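Local coordinates for protein beta-glucuronidase (PDB 6U7J) that probably hydrolyses beta-D-glucuronides as a family 2 glycosyl hydrolase of a gut bacterium, a class of enzymes that can release active estrogens from their conjugates, at residues B[324-329]-B[355-360]; B[335-338]-B[343-346]; B[338-343]-B[549-554]; B[347-352]-B[359-364]. All blocks are in the same frame, centred on the assembly; numbering follows the deposited sequence.

Contact 1 (B[324-329]-B[355-360])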
loop_
_atom_site.group_PDB
_atom_site.type_symbol
_atom_site.label_atom_id
_atom_site.label_comp_id
_atom_site.label_asym_id
_atom_site.label_seq_id
_atom_site.Cartn_x
_atom_site.Cartn_y
_atom_site.Cartn_z
ATOM N N ARG B 324 -16.379 16.326 -8.754
ATOM C CA ARG B 324 -15.128 16.175 -8.020
ATOM C C ARG B 324 -13.936 16.415 -8.932
ATOM O O ARG B 324 -12.970 17.077 -8.535
ATOM C CB ARG B 324 -15.082 14.781 -7.372
ATOM C CG ARG B 324 -13.719 14.334 -6.858
ATOM C CD ARG B 324 -13.341 15.063 -5.573
ATOM N NE ARG B 324 -12.066 14.584 -5.039
ATOM C CZ ARG B 324 -11.466 15.077 -3.960
ATOM N NH1 ARG B 324 -12.012 16.080 -3.291
ATOM N NH2 ARG B 324 -10.309 14.569 -3.556
ATOM N N ASP B 325 -14.002 15.923 -10.179
ATOM C CA ASP B 325 -12.897 16.137 -11.120
ATOM C C ASP B 325 -12.719 17.623 -11.445
ATOM O O ASP B 325 -11.587 18.123 -11.499
ATOM C CB ASP B 325 -13.121 15.329 -12.405
ATOM C CG ASP B 325 -12.827 13.823 -12.230
ATOM O OD1 ASP B 325 -12.564 13.381 -11.091
ATOM O OD2 ASP B 325 -12.864 13.073 -13.239
ATOM N N CYS B 326 -13.822 18.356 -11.644
ATOM C CA CYS B 326 -13.694 19.785 -11.925
ATOM C C CYS B 326 -13.180 20.541 -10.706
ATOM O O CYS B 326 -12.442 21.528 -10.847
ATOM C CB CYS B 326 -15.031 20.364 -12.362
ATOM S SG CYS B 326 -15.605 19.691 -13.925
ATOM N N GLU B 327 -13.554 20.094 -9.501
ATOM C CA GLU B 327 -12.979 20.663 -8.281
ATOM C C GLU B 327 -11.473 20.444 -8.234
ATOM O O GLU B 327 -10.720 21.312 -7.772
ATOM C CB GLU B 327 -13.643 20.043 -7.046
ATOM C CG GLU B 327 -15.071 20.515 -6.766
ATOM C CD GLU B 327 -15.100 21.906 -6.123
ATOM O OE1 GLU B 327 -14.160 22.238 -5.364
ATOM O OE2 GLU B 327 -16.058 22.668 -6.380
ATOM N N LEU B 328 -11.011 19.285 -8.698
ATOM C CA LEU B 328 -9.581 19.000 -8.646
ATOM C C LEU B 328 -8.838 19.780 -9.722
ATOM O O LEU B 328 -7.730 20.283 -9.482
ATOM C CB LEU B 328 -9.339 17.499 -8.796
ATOM C CG LEU B 328 -9.778 16.568 -7.652
ATOM C CD1 LEU B 328 -9.585 15.108 -8.050
ATOM C CD2 LEU B 328 -8.999 16.856 -6.378
ATOM N N LEU B 329 -9.431 19.879 -10.915
ATOM C CA LEU B 329 -8.870 20.720 -11.967
ATOM C C LEU B 329 -8.686 22.147 -11.477
ATOM O O LEU B 329 -7.639 22.764 -11.694
ATOM C CB LEU B 329 -9.776 20.704 -13.199
ATOM C CG LEU B 329 -9.776 19.426 -14.027
ATOM C CD1 LEU B 329 -10.848 19.503 -15.107
ATOM C CD2 LEU B 329 -8.398 19.159 -14.639
ATOM N N LYS B 355 -18.274 26.188 -16.287
ATOM C CA LYS B 355 -17.133 26.540 -15.455
ATOM C C LYS B 355 -16.032 27.255 -16.223
ATOM O O LYS B 355 -15.020 27.619 -15.624
ATOM C CB LYS B 355 -16.563 25.291 -14.780
ATOM C CG LYS B 355 -17.469 24.707 -13.722
ATOM C CD LYS B 355 -16.932 23.360 -13.270
ATOM C CE LYS B 355 -17.900 22.675 -12.326
ATOM N NZ LYS B 355 -18.317 23.566 -11.215
ATOM N N GLY B 356 -16.199 27.470 -17.524
ATOM C CA GLY B 356 -15.182 28.177 -18.276
ATOM C C GLY B 356 -13.928 27.380 -18.554
ATOM O O GLY B 356 -12.840 27.964 -18.636
ATOM N N ILE B 357 -14.043 26.058 -18.718
ATOM C CA ILE B 357 -12.888 25.204 -18.981
ATOM C C ILE B 357 -12.735 25.025 -20.487
ATOM O O ILE B 357 -13.712 24.813 -21.208
ATOM C CB ILE B 357 -13.032 23.849 -18.260
ATOM C CG1 ILE B 357 -12.998 24.037 -16.732
ATOM C CG2 ILE B 357 -11.935 22.874 -18.694
ATOM C CD1 ILE B 357 -13.671 22.892 -15.942
ATOM N N VAL B 358 -11.513 25.106 -20.967
ATOM C CA VAL B 358 -11.233 25.006 -22.394
ATOM C C VAL B 358 -10.977 23.545 -22.742
ATOM O O VAL B 358 -10.289 22.836 -22.007
ATOM C CB VAL B 358 -10.037 25.901 -22.763
ATOM C CG1 VAL B 358 -9.560 25.613 -24.151
ATOM C CG2 VAL B 358 -10.429 27.373 -22.619
ATOM N N VAL B 359 -11.540 23.074 -23.855
ATOM C CA VAL B 359 -11.561 21.649 -24.154
ATOM C C VAL B 359 -11.049 21.424 -25.572
ATOM O O VAL B 359 -11.384 22.174 -26.493
ATOM C CB VAL B 359 -12.982 21.072 -23.959
ATOM C CG1 VAL B 359 -13.076 19.637 -24.409
ATOM C CG2 VAL B 359 -13.395 21.185 -22.508
ATOM N N ILE B 360 -10.194 20.421 -25.731
ATOM C CA ILE B 360 -9.859 19.863 -27.034
ATOM C C ILE B 360 -10.724 18.619 -27.196
ATOM O O ILE B 360 -10.597 17.664 -26.424
ATOM C CB ILE B 360 -8.361 19.528 -27.149
ATOM C CG1 ILE B 360 -7.488 20.766 -26.960
ATOM C CG2 ILE B 360 -8.042 18.903 -28.509
ATOM C CD1 ILE B 360 -5.994 20.424 -26.840
#
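Lys355 lays the aliphatic part of its side chain against Cys326, which faces it from helix 319-332. CD and CE of Lys355 both come to 3.7 Å from Cys326 CB, so two methylenes run alongside the cysteine beta carbon, with SG slightly farther off. The chain is extended as far as CE and then bends (chi4 -51°), which takes NZ to Asp54 of the second subunit, its salt-bridge partner. Glu327 is a weaker influence, its OE2 5.4 Å from Lys355 NZ. A lysine suits this place because its methylene stem is apolar and its tip can reach another subunit. Gly356 then leaves the helical conformation with a positive phi of 74°, a backbone shape that glycine adopts without strain, and turns the chain toward the barrel strand. Ile357 follows and points back at the helix. Its CD1 lies 4.2 Å from Cys326 SG and 4.5 Å from Leu329 CD1, reaching both residues of the helix face with one methyl. Beyond it, strand 358-362 runs on into the barrel wall, where Val358 pairs through its backbone with Asn335 and Phe337. With no hydrogen bond between the segments, this contact is apolar packing of Cys326 and Leu329 against the Lys355 stem and Ile357, consistent with a hydrophobic join, while the Lys355 ammonium is paired with Asp54 of the second subunit.

Contact 2 (B[335-338]-B[343-346])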
loop_
_atom_site.group_PDB
_atom_site.type_symbol
_atom_site.label_atom_id
_atom_site.label_comp_id
_atom_site.label_asym_id
_atom_site.label_seq_id
_atom_site.Cartn_x
_atom_site.Cartn_y
_atom_site.Cartn_z
ATOM N N ASN B 335 -6.566 24.601 -16.547
ATOM C CA ASN B 335 -7.556 25.403 -17.251
ATOM C C ASN B 335 -8.179 24.686 -18.440
ATOM O O ASN B 335 -9.007 25.286 -19.139
ATOM C CB ASN B 335 -6.945 26.747 -17.723
ATOM C CG ASN B 335 -5.799 26.570 -18.705
ATOM O OD1 ASN B 335 -5.601 25.500 -19.274
ATOM N ND2 ASN B 335 -5.026 27.635 -18.903
ATOM N N SER B 336 -7.809 23.430 -18.694
ATOM C CA SER B 336 -8.203 22.755 -19.922
ATOM C C SER B 336 -8.075 21.241 -19.745
ATOM O O SER B 336 -7.345 20.761 -18.877
ATOM C CB SER B 336 -7.342 23.241 -21.098
ATOM O OG SER B 336 -5.942 23.097 -20.812
ATOM N N PHE B 337 -8.792 20.495 -20.584
ATOM C CA PHE B 337 -8.514 19.077 -20.772
ATOM C C PHE B 337 -8.775 18.703 -22.222
ATOM O O PHE B 337 -9.406 19.451 -22.984
ATOM C CB PHE B 337 -9.326 18.170 -19.816
ATOM C CG PHE B 337 -10.824 18.331 -19.901
ATOM C CD1 PHE B 337 -11.482 19.265 -19.120
ATOM C CD2 PHE B 337 -11.584 17.502 -20.721
ATOM C CE1 PHE B 337 -12.867 19.398 -19.183
ATOM C CE2 PHE B 337 -12.966 17.620 -20.778
ATOM C CZ PHE B 337 -13.609 18.571 -20.009
ATOM N N ARG B 338 -8.262 17.532 -22.596
ATOM C CA ARG B 338 -8.531 16.910 -23.891
ATOM C C ARG B 338 -9.382 15.661 -23.666
ATOM O O ARG B 338 -9.105 14.878 -22.748
ATOM C CB ARG B 338 -7.229 16.545 -24.614
ATOM C CG ARG B 338 -7.461 15.687 -25.859
ATOM C CD ARG B 338 -6.192 15.492 -26.683
ATOM N NE ARG B 338 -5.121 14.872 -25.910
ATOM C CZ ARG B 338 -4.598 13.676 -26.167
ATOM N NH1 ARG B 338 -5.060 12.949 -27.179
ATOM N NH2 ARG B 338 -3.616 13.194 -25.402
ATOM N N PRO B 343 -15.195 11.077 -27.686
ATOM C CA PRO B 343 -16.053 12.108 -27.085
ATOM C C PRO B 343 -16.563 11.690 -25.709
ATOM O O PRO B 343 -16.842 10.518 -25.461
ATOM C CB PRO B 343 -17.218 12.236 -28.090
ATOM C CG PRO B 343 -16.656 11.731 -29.385
ATOM C CD PRO B 343 -15.646 10.672 -29.033
ATOM N N TYR B 344 -16.693 12.664 -24.820
ATOM C CA TYR B 344 -17.227 12.426 -23.495
ATOM C C TYR B 344 -18.734 12.689 -23.490
ATOM O O TYR B 344 -19.309 13.175 -24.470
ATOM C CB TYR B 344 -16.522 13.309 -22.454
ATOM C CG TYR B 344 -15.043 12.985 -22.223
ATOM C CD1 TYR B 344 -14.440 11.885 -22.840
ATOM C CD2 TYR B 344 -14.254 13.785 -21.384
ATOM C CE1 TYR B 344 -13.096 11.582 -22.631
ATOM C CE2 TYR B 344 -12.900 13.502 -21.172
ATOM C CZ TYR B 344 -12.329 12.398 -21.795
ATOM O OH TYR B 344 -10.991 12.105 -21.600
ATOM N N ALA B 345 -19.374 12.342 -22.371
ATOM C CA ALA B 345 -20.785 12.618 -22.190
ATOM C C ALA B 345 -21.044 14.116 -22.327
ATOM O O ALA B 345 -20.206 14.946 -21.983
ATOM C CB ALA B 345 -21.250 12.117 -20.823
ATOM N N GLU B 346 -22.219 14.457 -22.854
ATOM C CA GLU B 346 -22.562 15.866 -23.018
ATOM C C GLU B 346 -22.621 16.590 -21.688
ATOM O O GLU B 346 -22.343 17.794 -21.633
ATOM C CB GLU B 346 -23.892 16.003 -23.757
ATOM C CG GLU B 346 -23.906 15.232 -25.038
ATOM C CD GLU B 346 -25.117 15.509 -25.874
ATOM O OE1 GLU B 346 -25.265 16.679 -26.325
ATOM O OE2 GLU B 346 -25.915 14.553 -26.069
#
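Strand 336-338 and the 343-346 loop stay well apart as backbones: the nearest alpha carbons, those of Arg338 and Pro343, are 9.5 Å from each other, and one aromatic side chain from each segment bridges the gap. Phe337 extends from the strand and Tyr344 from the loop, and the two pass alongside in opposing directions. Phe337 CE2 touches the Tyr344 ring at CD2 and CE2, 4.1 Å from either atom, the ring planes being nearly parallel (about 11°) but displaced. CG of Phe337 sits between the backbone N and the carbonyl carbon (chi1 57°), a crowded position that swings the ring off the strand toward the loop. Tyr344 instead has CG opposite its carbonyl carbon (chi1 -67°), which carries the phenol back over the end of the strand. Its OH comes within 3.5 Å of Arg338 O without a hydrogen bond; its bonded partner is Ser340. Earlier on the strand segment, Ser336 OG donates to Asn335 OD1 at 2.9 Å, nearly in line with the C=O bond. Arg338 starts away from the loop, and its guanidinium forms salt bridges with Glu362 and Glu506 and a hydrogen bond with Asn416. On the loop, Tyr344 O accepts from Arg402, and the N-H of Ala345, the N-cap of helix 346-355, is bonded to Glu308. Phenylalanine serves where contact is purely apolar, tyrosine where a packed ring must end among polar groups. The chemistry implies a buried aromatic join whose single hydroxyl is satisfied by Ser340, fastening a TIM-barrel strand to the approach of its next helix.

Contact 3 (B[338-343]-B[549-554]); sequences RTSHYP and HIWAFA
In this TIM barrel, the end of strand 336-338 and the type II turn Thr339-Tyr342 after it lie beside strand 545-551, the alpha carbons of Arg338 and His549 being 8.3 Å apart and those of Ser340 and Ala552 9.6 Å. Strand 297-305 runs between the two strands, and the contact lies at their C-terminal ends. Ser340 sets its small side chain against the rim of the Trp551 indole: OG lies in the ring plane, 3.4 Å from CZ3, with CB close by, and OG is probably hydrogen-bonded to Tyr344. Trp551 reaches it because CG lies opposite the backbone N (chi1 176°), sending the six-membered ring forward. His341 comes from the opposite direction, its ring tilted 26° from that of the indole and slid aside so that they barely overlap, NE2 being 4.0 Å from Trp551 CH2. Its ND1 is hydrogen-bonded to Glu362, which helps fix the rotation of the imidazole. Both nitrogens of His549 are used: NE2 bonds Ser336 OG, while ND1 serves the water on the arginine side. That water lies in the plane of both flat groups, accepting from Arg338 NE at 2.8 Å and bonded to His549 ND1, also at 2.8 Å.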
loop_
_atom_site.group_PDB
_atom_site.type_symbol
_atom_site.label_atom_id
_atom_site.label_comp_id
_atom_site.label_asym_id
_atom_site.label_seq_id
_atom_site.Cartn_x
_atom_site.Cartn_y
_atom_site.Cartn_z
ATOM N N ARG B 338 -8.262 17.532 -22.596
ATOM C CA ARG B 338 -8.531 16.910 -23.891
ATOM C C ARG B 338 -9.382 15.661 -23.666
ATOM O O ARG B 338 -9.105 14.878 -22.748
ATOM C CB ARG B 338 -7.229 16.545 -24.614
ATOM C CG ARG B 338 -7.461 15.687 -25.859
ATOM C CD ARG B 338 -6.192 15.492 -26.683
ATOM N NE ARG B 338 -5.121 14.872 -25.910
ATOM C CZ ARG B 338 -4.598 13.676 -26.167
ATOM N NH1 ARG B 338 -5.060 12.949 -27.179
ATOM N NH2 ARG B 338 -3.616 13.194 -25.402
ATOM N N THR B 339 -10.431 15.482 -24.477
ATOM C CA THR B 339 -11.313 14.327 -24.312
ATOM C C THR B 339 -10.621 13.088 -24.904
ATOM O O THR B 339 -11.055 12.501 -25.891
ATOM C CB THR B 339 -12.681 14.554 -24.943
ATOM O OG1 THR B 339 -12.606 14.387 -26.356
ATOM C CG2 THR B 339 -13.200 15.945 -24.618
ATOM N N SER B 340 -9.517 12.669 -24.246
ATOM C CA SER B 340 -8.580 11.721 -24.789
ATOM C C SER B 340 -9.269 10.430 -25.204
ATOM O O SER B 340 -9.801 9.679 -24.385
ATOM C CB SER B 340 -7.391 11.442 -23.838
ATOM O OG SER B 340 -7.795 11.453 -22.482
ATOM N N HIS B 341 -9.347 10.298 -26.524
ATOM C CA HIS B 341 -9.476 9.158 -27.404
ATOM C C HIS B 341 -10.917 8.835 -27.709
ATOM O O HIS B 341 -11.179 7.844 -28.351
ATOM C CB HIS B 341 -8.676 7.949 -26.956
ATOM C CG HIS B 341 -7.299 8.310 -26.451
ATOM N ND1 HIS B 341 -6.613 9.416 -26.922
ATOM C CD2 HIS B 341 -6.472 7.704 -25.556
ATOM C CE1 HIS B 341 -5.453 9.502 -26.303
ATOM N NE2 HIS B 341 -5.334 8.469 -25.485
ATOM N N TYR B 342 -11.860 9.699 -27.327
ATOM C CA TYR B 342 -13.273 9.579 -27.688
ATOM C C TYR B 342 -14.043 10.760 -27.110
ATOM O O TYR B 342 -13.599 11.377 -26.136
ATOM C CB TYR B 342 -13.857 8.255 -27.145
ATOM C CG TYR B 342 -13.374 7.934 -25.756
ATOM C CD1 TYR B 342 -12.323 7.039 -25.538
ATOM C CD2 TYR B 342 -13.950 8.528 -24.651
ATOM C CE1 TYR B 342 -11.854 6.764 -24.249
ATOM C CE2 TYR B 342 -13.487 8.263 -23.362
ATOM C CZ TYR B 342 -12.439 7.380 -23.167
ATOM O OH TYR B 342 -12.003 7.127 -21.888
ATOM N N PRO B 343 -15.195 11.077 -27.686
ATOM C CA PRO B 343 -16.053 12.108 -27.085
ATOM C C PRO B 343 -16.563 11.690 -25.709
ATOM O O PRO B 343 -16.842 10.518 -25.461
ATOM C CB PRO B 343 -17.218 12.236 -28.090
ATOM C CG PRO B 343 -16.656 11.731 -29.385
ATOM C CD PRO B 343 -15.646 10.672 -29.033
ATOM N N HIS B 549 0.033 19.227 -21.364
ATOM C CA HIS B 549 -0.990 18.351 -20.809
ATOM C C HIS B 549 -0.268 17.134 -20.267
ATOM O O HIS B 549 0.332 16.369 -21.034
ATOM C CB HIS B 549 -2.048 17.971 -21.850
ATOM C CG HIS B 549 -3.207 18.925 -21.908
ATOM N ND1 HIS B 549 -4.388 18.622 -22.551
ATOM C CD2 HIS B 549 -3.361 20.176 -21.409
ATOM C CE1 HIS B 549 -5.224 19.640 -22.435
ATOM N NE2 HIS B 549 -4.625 20.596 -21.745
ATOM N N ILE B 550 -0.269 16.999 -18.940
ATOM C CA ILE B 550 0.314 15.831 -18.296
ATOM C C ILE B 550 -0.569 14.632 -18.603
ATOM O O ILE B 550 -1.798 14.758 -18.669
ATOM C CB ILE B 550 0.432 16.077 -16.784
ATOM C CG1 ILE B 550 1.484 17.154 -16.499
ATOM C CG2 ILE B 550 0.810 14.794 -16.049
ATOM C CD1 ILE B 550 1.386 17.733 -15.103
ATOM N N TRP B 551 0.032 13.474 -18.843
ATOM C CA TRP B 551 -0.795 12.326 -19.160
ATOM C C TRP B 551 -1.209 11.590 -17.902
ATOM O O TRP B 551 -0.379 11.251 -17.046
ATOM C CB TRP B 551 -0.166 11.327 -20.113
ATOM C CG TRP B 551 -1.107 10.128 -20.284
ATOM C CD1 TRP B 551 -0.850 8.827 -19.955
ATOM C CD2 TRP B 551 -2.467 10.153 -20.771
ATOM N NE1 TRP B 551 -1.947 8.036 -20.238
ATOM C CE2 TRP B 551 -2.946 8.820 -20.746
ATOM C CE3 TRP B 551 -3.305 11.162 -21.263
ATOM C CZ2 TRP B 551 -4.228 8.473 -21.181
ATOM C CZ3 TRP B 551 -4.595 10.817 -21.699
ATOM C CH2 TRP B 551 -5.040 9.485 -21.653
ATOM N N ALA B 552 -2.508 11.310 -17.866
ATOM C CA ALA B 552 -3.284 10.694 -16.819
ATOM C C ALA B 552 -3.528 11.743 -15.751
ATOM O O ALA B 552 -2.662 12.061 -14.924
ATOM C CB ALA B 552 -2.626 9.424 -16.318
ATOM N N PHE B 553 -4.700 12.362 -15.881
ATOM C CA PHE B 553 -5.370 12.987 -14.754
ATOM C C PHE B 553 -5.451 12.015 -13.581
ATOM O O PHE B 553 -5.054 12.345 -12.458
ATOM C CB PHE B 553 -6.767 13.440 -15.199
ATOM C CG PHE B 553 -7.590 14.030 -14.109
ATOM C CD1 PHE B 553 -8.638 13.311 -13.551
ATOM C CD2 PHE B 553 -7.315 15.309 -13.632
ATOM C CE1 PHE B 553 -9.399 13.853 -12.530
ATOM C CE2 PHE B 553 -8.068 15.864 -12.604
ATOM C CZ PHE B 553 -9.118 15.139 -12.058
ATOM N N ALA B 554 -5.944 10.799 -13.837
ATOM C CA ALA B 554 -6.174 9.794 -12.807
ATOM C C ALA B 554 -5.797 8.413 -13.329
ATOM O O ALA B 554 -5.954 8.116 -14.519
ATOM C CB ALA B 554 -7.650 9.765 -12.349
HETATM O O HOH W 1 -3.864 16.249 -23.854
#

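Contact 4 (B[347-352]-B[359-364])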
loop_
_atom_site.group_PDB
_atom_site.type_symbol
_atom_site.label_atom_id
_atom_site.label_comp_id
_atom_site.label_asym_id
_atom_site.label_seq_id
_atom_site.Cartn_x
_atom_site.Cartn_y
_atom_site.Cartn_z
ATOM N N GLU B 347 -22.989 15.888 -20.613
ATOM C CA GLU B 347 -22.988 16.499 -19.284
ATOM C C GLU B 347 -21.627 17.114 -18.953
ATOM O O GLU B 347 -21.558 18.219 -18.407
ATOM C CB GLU B 347 -23.372 15.460 -18.221
ATOM C CG GLU B 347 -24.839 15.056 -18.204
ATOM C CD GLU B 347 -25.204 14.137 -19.356
ATOM O OE1 GLU B 347 -24.275 13.665 -20.045
ATOM O OE2 GLU B 347 -26.416 13.895 -19.575
ATOM N N MET B 348 -20.535 16.418 -19.292
ATOM C CA MET B 348 -19.195 16.959 -19.048
ATOM C C MET B 348 -18.937 18.198 -19.909
ATOM O O MET B 348 -18.355 19.186 -19.437
ATOM C CB MET B 348 -18.138 15.873 -19.304
ATOM C CG MET B 348 -16.694 16.199 -18.819
ATOM S SD MET B 348 -16.551 16.702 -17.066
ATOM C CE MET B 348 -14.791 16.463 -16.739
ATOM N N MET B 349 -19.392 18.178 -21.165
ATOM C CA MET B 349 -19.225 19.341 -22.036
ATOM C C MET B 349 -20.025 20.539 -21.533
ATOM O O MET B 349 -19.539 21.682 -21.562
ATOM C CB MET B 349 -19.631 18.983 -23.470
ATOM C CG MET B 349 -18.907 17.764 -24.021
ATOM S SD MET B 349 -17.107 17.923 -23.924
ATOM C CE MET B 349 -16.891 19.265 -25.070
ATOM N N GLN B 350 -21.253 20.305 -21.064
ATOM C CA GLN B 350 -22.015 21.397 -20.462
ATOM C C GLN B 350 -21.319 21.930 -19.213
ATOM O O GLN B 350 -21.256 23.146 -18.996
ATOM C CB GLN B 350 -23.435 20.937 -20.133
ATOM C CG GLN B 350 -24.270 20.603 -21.354
ATOM C CD GLN B 350 -25.388 19.625 -21.036
ATOM O OE1 GLN B 350 -25.666 19.332 -19.865
ATOM N NE2 GLN B 350 -26.038 19.116 -22.074
ATOM N N MET B 351 -20.790 21.036 -18.378
ATOM C CA MET B 351 -20.070 21.487 -17.189
ATOM C C MET B 351 -18.903 22.401 -17.566
ATOM O O MET B 351 -18.712 23.465 -16.966
ATOM C CB MET B 351 -19.591 20.270 -16.392
ATOM C CG MET B 351 -19.157 20.554 -14.958
ATOM S SD MET B 351 -19.146 19.049 -13.934
ATOM C CE MET B 351 -20.559 18.206 -14.648
ATOM N N ALA B 352 -18.115 22.002 -18.568
ATOM C CA ALA B 352 -16.999 22.828 -19.019
ATOM C C ALA B 352 -17.487 24.171 -19.556
ATOM O O ALA B 352 -16.814 25.196 -19.388
ATOM C CB ALA B 352 -16.197 22.085 -20.085
ATOM N N VAL B 359 -11.540 23.074 -23.855
ATOM C CA VAL B 359 -11.561 21.649 -24.154
ATOM C C VAL B 359 -11.049 21.424 -25.572
ATOM O O VAL B 359 -11.384 22.174 -26.493
ATOM C CB VAL B 359 -12.982 21.072 -23.959
ATOM C CG1 VAL B 359 -13.076 19.637 -24.409
ATOM C CG2 VAL B 359 -13.395 21.185 -22.508
ATOM N N ILE B 360 -10.194 20.421 -25.731
ATOM C CA ILE B 360 -9.859 19.863 -27.034
ATOM C C ILE B 360 -10.724 18.619 -27.196
ATOM O O ILE B 360 -10.597 17.664 -26.424
ATOM C CB ILE B 360 -8.361 19.528 -27.149
ATOM C CG1 ILE B 360 -7.488 20.766 -26.960
ATOM C CG2 ILE B 360 -8.042 18.903 -28.509
ATOM C CD1 ILE B 360 -5.994 20.424 -26.840
ATOM N N ASP B 361 -11.612 18.638 -28.185
ATOM C CA ASP B 361 -12.605 17.591 -28.425
ATOM C C ASP B 361 -12.096 16.599 -29.473
ATOM O O ASP B 361 -11.752 16.998 -30.595
ATOM C CB ASP B 361 -13.901 18.246 -28.899
ATOM C CG ASP B 361 -15.150 17.522 -28.448
ATOM O OD1 ASP B 361 -15.088 16.351 -27.993
ATOM O OD2 ASP B 361 -16.220 18.139 -28.591
ATOM N N GLU B 362 -12.083 15.305 -29.127
ATOM C CA GLU B 362 -11.359 14.303 -29.907
ATOM C C GLU B 362 -12.255 13.130 -30.310
ATOM O O GLU B 362 -13.062 12.655 -29.505
ATOM C CB GLU B 362 -10.148 13.782 -29.116
ATOM C CG GLU B 362 -9.174 12.925 -29.927
ATOM C CD GLU B 362 -7.897 12.587 -29.151
ATOM O OE1 GLU B 362 -6.919 13.376 -29.237
ATOM O OE2 GLU B 362 -7.879 11.541 -28.445
ATOM N N VAL B 363 -12.093 12.650 -31.549
ATOM C CA VAL B 363 -12.833 11.477 -32.036
ATOM C C VAL B 363 -12.043 10.201 -31.750
ATOM O O VAL B 363 -10.817 10.253 -31.597
ATOM C CB VAL B 363 -13.160 11.591 -33.540
ATOM C CG1 VAL B 363 -14.183 12.705 -33.784
ATOM C CG2 VAL B 363 -11.899 11.774 -34.381
ATOM N N PRO B 364 -12.682 9.026 -31.695
ATOM C CA PRO B 364 -11.947 7.820 -31.288
ATOM C C PRO B 364 -11.118 7.190 -32.398
ATOM O O PRO B 364 -11.083 5.962 -32.532
ATOM C CB PRO B 364 -13.054 6.868 -30.817
ATOM C CG PRO B 364 -14.386 7.607 -31.044
ATOM C CD PRO B 364 -14.095 8.733 -31.985
#
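The terminal methyl of Met349 overlaps the side chains of strand 358-362: CE is 3.9 Å from Val359 CG1 and 3.8 Å from Asp361 OD2. Its chain is bent at chi2 and again at chi3 (-66°), so the thioether curls across the strand rather than extending beyond it. A methionine suits this spot because its flexible tip can fit between an apolar branch and a carboxylate. One turn on, Ala352 presents only a methyl, and its CB lies 3.8 Å from Val359 CG2. Val359 thus divides its branches: CG1, opposite the backbone N (chi1 173°), meets the methionine, and CG2 meets the alanine. The small residue lets the helix come close here, where the alpha carbons of Ala352 and Val359 are 7.6 Å apart. Over the whole contact the axes of helix 347-352 and strand 359-362 approach to 10.9 Å and run nearly antiparallel, at 158°. Asp361 OD2 is also close to Asp403 OD2, a pairing of like charges that may raise the pKa of one carboxylate in such a buried setting. Val409 of the next strand and Arg402 of helix 386-403 also touch Met349. No hydrogen bond joins the helix and strand segments, so between them the contact is made by side chains. This is the helix-on-strand packing of a beta-alpha-beta crossover, in which strand 336-338, helix 346-355 and strand 358-362 form one consecutive unit of the TIM barrel.

In the fold
All four contacts gather round neighbouring parallel strands 336-338 and 358-362. Contacts 2 and 4 have centres about 3 Å apart, whereas contacts 1 and 3 lie about 12 Å from each other. Contact 1 packs the preceding helix outside the barrel; contact 4 packs the connecting one, and Cys326 SG meets Met351 SD at 3.6 Å between them. Contact 3 lies inside, near the strand C-terminal ends where TIM-barrel enzymes keep their active site. There Arg338 NH1 bridges to Glu362 OE1 at 2.8 Å, tying contacts 2 and 3 to contact 4. A bound calcium ion lies about 9 Å from the side chains of Tyr344 and Met349.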